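Local coordinates for ribosome-associated protein Y (PSrp-1) (Clostridium acetobutylicum, PDB 3KA5) that is probably required, as a long-form hibernation-promoting factor, for pairing 70S ribosomes into inactive 100S dimers, this chain being its C-terminal domain, at residues Asn41-Arg46 with Tyr51-Pro56. Numbering follows the deposited sequence.
Sequences NVVYKR and YGLIEP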
ATOM      1  N   ASN B  41       0.733   7.087   0.487  1.00 13.05           N
ATOM      2  CA  ASN B  41       1.741   6.442  -0.344  1.00 12.12           C
ATOM      3  C   ASN B  41       2.054   5.095   0.296  1.00 12.66           C
ATOM      4  O   ASN B  41       1.662   4.832   1.436  1.00 14.53           O
ATOM      5  CB  ASN B  41       3.034   7.258  -0.368  1.00 11.44           C
ATOM      6  CG  ASN B  41       2.942   8.515  -1.220  1.00 18.42           C
ATOM      7  OD1 ASN B  41       1.895   8.850  -1.782  1.00 20.54           O
ATOM      8  ND2 ASN B  41       4.058   9.220  -1.319  1.00 13.51           N
ATOM      9  N   VAL B  42       2.777   4.254  -0.430  1.00  9.00           N
ATOM     10  CA  VAL B  42       3.164   2.948   0.080  1.00  9.67           C
ATOM     11  C   VAL B  42       4.620   2.675  -0.282  1.00 14.31           C
ATOM     12  O   VAL B  42       4.996   2.751  -1.451  1.00 13.86           O
ATOM     13  CB  VAL B  42       2.290   1.826  -0.529  1.00  6.31           C
ATOM     14  CG1 VAL B  42       2.673   0.477   0.074  1.00 12.54           C
ATOM     15  CG2 VAL B  42       0.809   2.121  -0.273  1.00  7.68           C
ATOM     16  N   VAL B  43       5.448   2.395   0.719  1.00 10.89           N
ATOM     17  CA  VAL B  43       6.840   2.070   0.448  1.00 12.17           C
ATOM     18  C   VAL B  43       6.951   0.566   0.610  1.00 11.41           C
ATOM     19  O   VAL B  43       6.168  -0.048   1.337  1.00 11.78           O
ATOM     20  CB  VAL B  43       7.840   2.780   1.412  1.00 17.23           C
ATOM     21  CG1 VAL B  43       7.967   4.243   1.042  1.00 15.26           C
ATOM     22  CG2 VAL B  43       7.384   2.647   2.852  1.00 10.28           C
ATOM     23  N   TYR B  44       7.904  -0.033  -0.088  1.00  9.66           N
ATOM     24  CA  TYR B  44       8.091  -1.472  -0.014  1.00 11.94           C
ATOM     25  C   TYR B  44       9.524  -1.820  -0.372  1.00 12.02           C
ATOM     26  O   TYR B  44      10.246  -1.007  -0.947  1.00 13.50           O
ATOM     27  CB  TYR B  44       7.109  -2.176  -0.963  1.00 13.86           C
ATOM     28  CG  TYR B  44       7.338  -1.861  -2.426  1.00 14.87           C
ATOM     29  CD1 TYR B  44       8.124  -2.691  -3.224  1.00 27.72           C
ATOM     30  CD2 TYR B  44       6.797  -0.714  -3.004  1.00 12.14           C
ATOM     31  CE1 TYR B  44       8.367  -2.388  -4.566  1.00 21.28           C
ATOM     32  CE2 TYR B  44       7.038  -0.399  -4.347  1.00 16.42           C
ATOM     33  CZ  TYR B  44       7.823  -1.240  -5.116  1.00 28.70           C
ATOM     34  OH  TYR B  44       8.068  -0.930  -6.440  1.00 26.57           O
ATOM     35  N   LYS B  45       9.940  -3.027  -0.011  1.00 16.21           N
ATOM     36  CA  LYS B  45      11.290  -3.476  -0.303  1.00 17.68           C
ATOM     37  C   LYS B  45      11.236  -4.355  -1.544  1.00 19.65           C
ATOM     38  O   LYS B  45      10.434  -5.281  -1.617  1.00 24.03           O
ATOM     39  CB  LYS B  45      11.850  -4.266   0.882  1.00 27.68           C
ATOM     40  CG  LYS B  45      13.343  -4.529   0.792  1.00 27.49           C
ATOM     41  CD  LYS B  45      13.915  -4.940   2.138  1.00 37.35           C
ATOM     42  CE  LYS B  45      15.430  -4.929   2.096  1.00 40.80           C
ATOM     43  NZ  LYS B  45      16.021  -5.207   3.434  1.00 42.65           N
ATOM     44  N   ARG B  46      12.077  -4.048  -2.524  1.00 27.53           N
ATOM     45  CA  ARG B  46      12.113  -4.820  -3.759  1.00 38.92           C
ATOM     46  C   ARG B  46      13.393  -5.640  -3.884  1.00 42.90           C
ATOM     47  O   ARG B  46      14.475  -5.173  -3.526  1.00 42.24           O
ATOM     48  CB  ARG B  46      11.963  -3.885  -4.966  1.00 38.02           C
ATOM     49  CG  ARG B  46      12.542  -2.494  -4.759  1.00 34.03           C
ATOM     50  CD  ARG B  46      12.301  -1.585  -5.964  1.00 38.56           C
ATOM     51  NE  ARG B  46      13.334  -1.725  -6.990  1.00 41.27           N
ATOM     52  CZ  ARG B  46      13.328  -1.083  -8.157  1.00 42.27           C
ATOM     53  NH1 ARG B  46      12.339  -0.252  -8.460  1.00 29.93           N
ATOM     54  NH2 ARG B  46      14.314  -1.269  -9.019  1.00 39.01           N
ATOM     55  N   TYR B  51      14.459   0.459  -2.483  1.00 19.36           N
ATOM     56  CA  TYR B  51      13.119   0.529  -1.925  1.00 19.08           C
ATOM     57  C   TYR B  51      12.244   1.188  -2.969  1.00 20.21           C
ATOM     58  O   TYR B  51      12.728   1.981  -3.776  1.00 19.32           O
ATOM     59  CB  TYR B  51      13.126   1.378  -0.651  1.00 17.05           C
ATOM     60  CG  TYR B  51      13.864   0.745   0.507  1.00 15.04           C
ATOM     61  CD1 TYR B  51      13.287  -0.289   1.241  1.00 16.99           C
ATOM     62  CD2 TYR B  51      15.149   1.161   0.853  1.00 18.87           C
ATOM     63  CE1 TYR B  51      13.973  -0.894   2.294  1.00 18.02           C
ATOM     64  CE2 TYR B  51      15.842   0.561   1.902  1.00 19.43           C
ATOM     65  CZ  TYR B  51      15.247  -0.464   2.617  1.00 14.78           C
ATOM     66  OH  TYR B  51      15.926  -1.069   3.652  1.00 19.74           O
ATOM     67  N   GLY B  52      10.959   0.854  -2.958  1.00 12.53           N
ATOM     68  CA  GLY B  52      10.044   1.455  -3.901  1.00 15.41           C
ATOM     69  C   GLY B  52       9.024   2.300  -3.166  1.00 17.60           C
ATOM     70  O   GLY B  52       8.704   2.040  -2.004  1.00 15.81           O
ATOM     71  N   LEU B  53       8.524   3.319  -3.853  1.00 12.73           N
ATOM     72  CA  LEU B  53       7.525   4.222  -3.309  1.00 13.29           C
ATOM     73  C   LEU B  53       6.395   4.293  -4.326  1.00 13.89           C
ATOM     74  O   LEU B  53       6.613   4.679  -5.467  1.00 19.20           O
ATOM     75  CB  LEU B  53       8.119   5.616  -3.116  1.00 15.21           C
ATOM     76  CG  LEU B  53       7.150   6.704  -2.653  1.00 21.76           C
ATOM     77  CD1 LEU B  53       6.758   6.469  -1.210  1.00 31.37           C
ATOM     78  CD2 LEU B  53       7.809   8.060  -2.797  1.00 31.74           C
ATOM     79  N   ILE B  54       5.196   3.902  -3.915  1.00 12.82           N
ATOM     80  CA  ILE B  54       4.036   3.934  -4.799  1.00 15.43           C
ATOM     81  C   ILE B  54       3.226   5.187  -4.484  1.00 16.74           C
ATOM     82  O   ILE B  54       2.869   5.437  -3.324  1.00 12.26           O
ATOM     83  CB  ILE B  54       3.158   2.676  -4.600  1.00 11.94           C
ATOM     84  CG1 ILE B  54       4.013   1.421  -4.807  1.00 13.18           C
ATOM     85  CG2 ILE B  54       1.981   2.694  -5.571  1.00 17.96           C
ATOM     86  CD1 ILE B  54       3.317   0.122  -4.449  1.00 16.66           C
ATOM     87  N   GLU B  55       2.957   5.976  -5.521  1.00 12.77           N
ATOM     88  CA  GLU B  55       2.196   7.215  -5.393  1.00 15.17           C
ATOM     89  C   GLU B  55       0.981   7.143  -6.304  1.00 16.16           C
ATOM     90  O   GLU B  55       1.004   6.463  -7.328  1.00 22.60           O
ATOM     91  CB  GLU B  55       3.024   8.420  -5.847  1.00 23.03           C
ATOM     92  CG  GLU B  55       4.456   8.456  -5.393  1.00 33.64           C
ATOM     93  CD  GLU B  55       5.215   9.599  -6.046  1.00 37.68           C
ATOM     94  OE1 GLU B  55       5.345   9.598  -7.291  1.00 38.67           O
ATOM     95  OE2 GLU B  55       5.673  10.502  -5.317  1.00 39.07           O
ATOM     96  N   PRO B  56      -0.091   7.865  -5.954  1.00 21.62           N
ATOM     97  CA  PRO B  56      -1.294   7.846  -6.791  1.00 26.79           C
ATOM     98  C   PRO B  56      -1.033   8.568  -8.111  1.00 35.68           C
ATOM     99  O   PRO B  56      -1.618   8.240  -9.148  1.00 34.52           O
ATOM    100  CB  PRO B  56      -2.326   8.561  -5.925  1.00 28.40           C
ATOM    101  CG  PRO B  56      -1.484   9.531  -5.136  1.00 29.32           C
ATOM    102  CD  PRO B  56      -0.297   8.685  -4.747  1.00 25.67           C
TER
HETATM  103  O   HOH W   1       8.043   1.899  -6.817  1.00 42.58           O
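Y44 lays its ring across the backbone of G52, so that G52 CA sits 3.9 Å from the ring centroid in a CH-pi contact, displaced toward the rim. Glycine suits this place because it has no side chain to hold the ring off. With chi1 at 64°, Y44 CG stands between backbone N and carbonyl carbon, which swings the ring over the neighbouring strand; Y44 CE2 then meets I54 CG1 at 3.6 Å, and OH holds a water that is also weakly bound by L53 N. Y44 and G52 exchange two backbone hydrogen bonds, the one from G52 N to Y44 O nearly straight at 171°. V42 and I54 form the other hydrogen-bonded pair, with I54 N 2.7 Å from V42 O; their beta-branched side chains, suited like V43 to an extended strand, lie on the same side of the sheet as Y44. On the other side V43 CG1 presses closely on L53 CD1 (3.4 Å), while the edge of the Y51 ring lies near Y44 O and Y51 CE1 meets the aliphatic CG of K45 at 4.0 Å. The broad Y51 ring and L53 also touch helix 15-25, and V43 packs on F30 and F32. Residues 51-55 pair in parallel with a strand of the second subunit, and F29 of that subunit packs on I54. This is the antiparallel hairpin of a long-form HPF C-terminal domain, its outer strand continuing the sheet across the dimer interface.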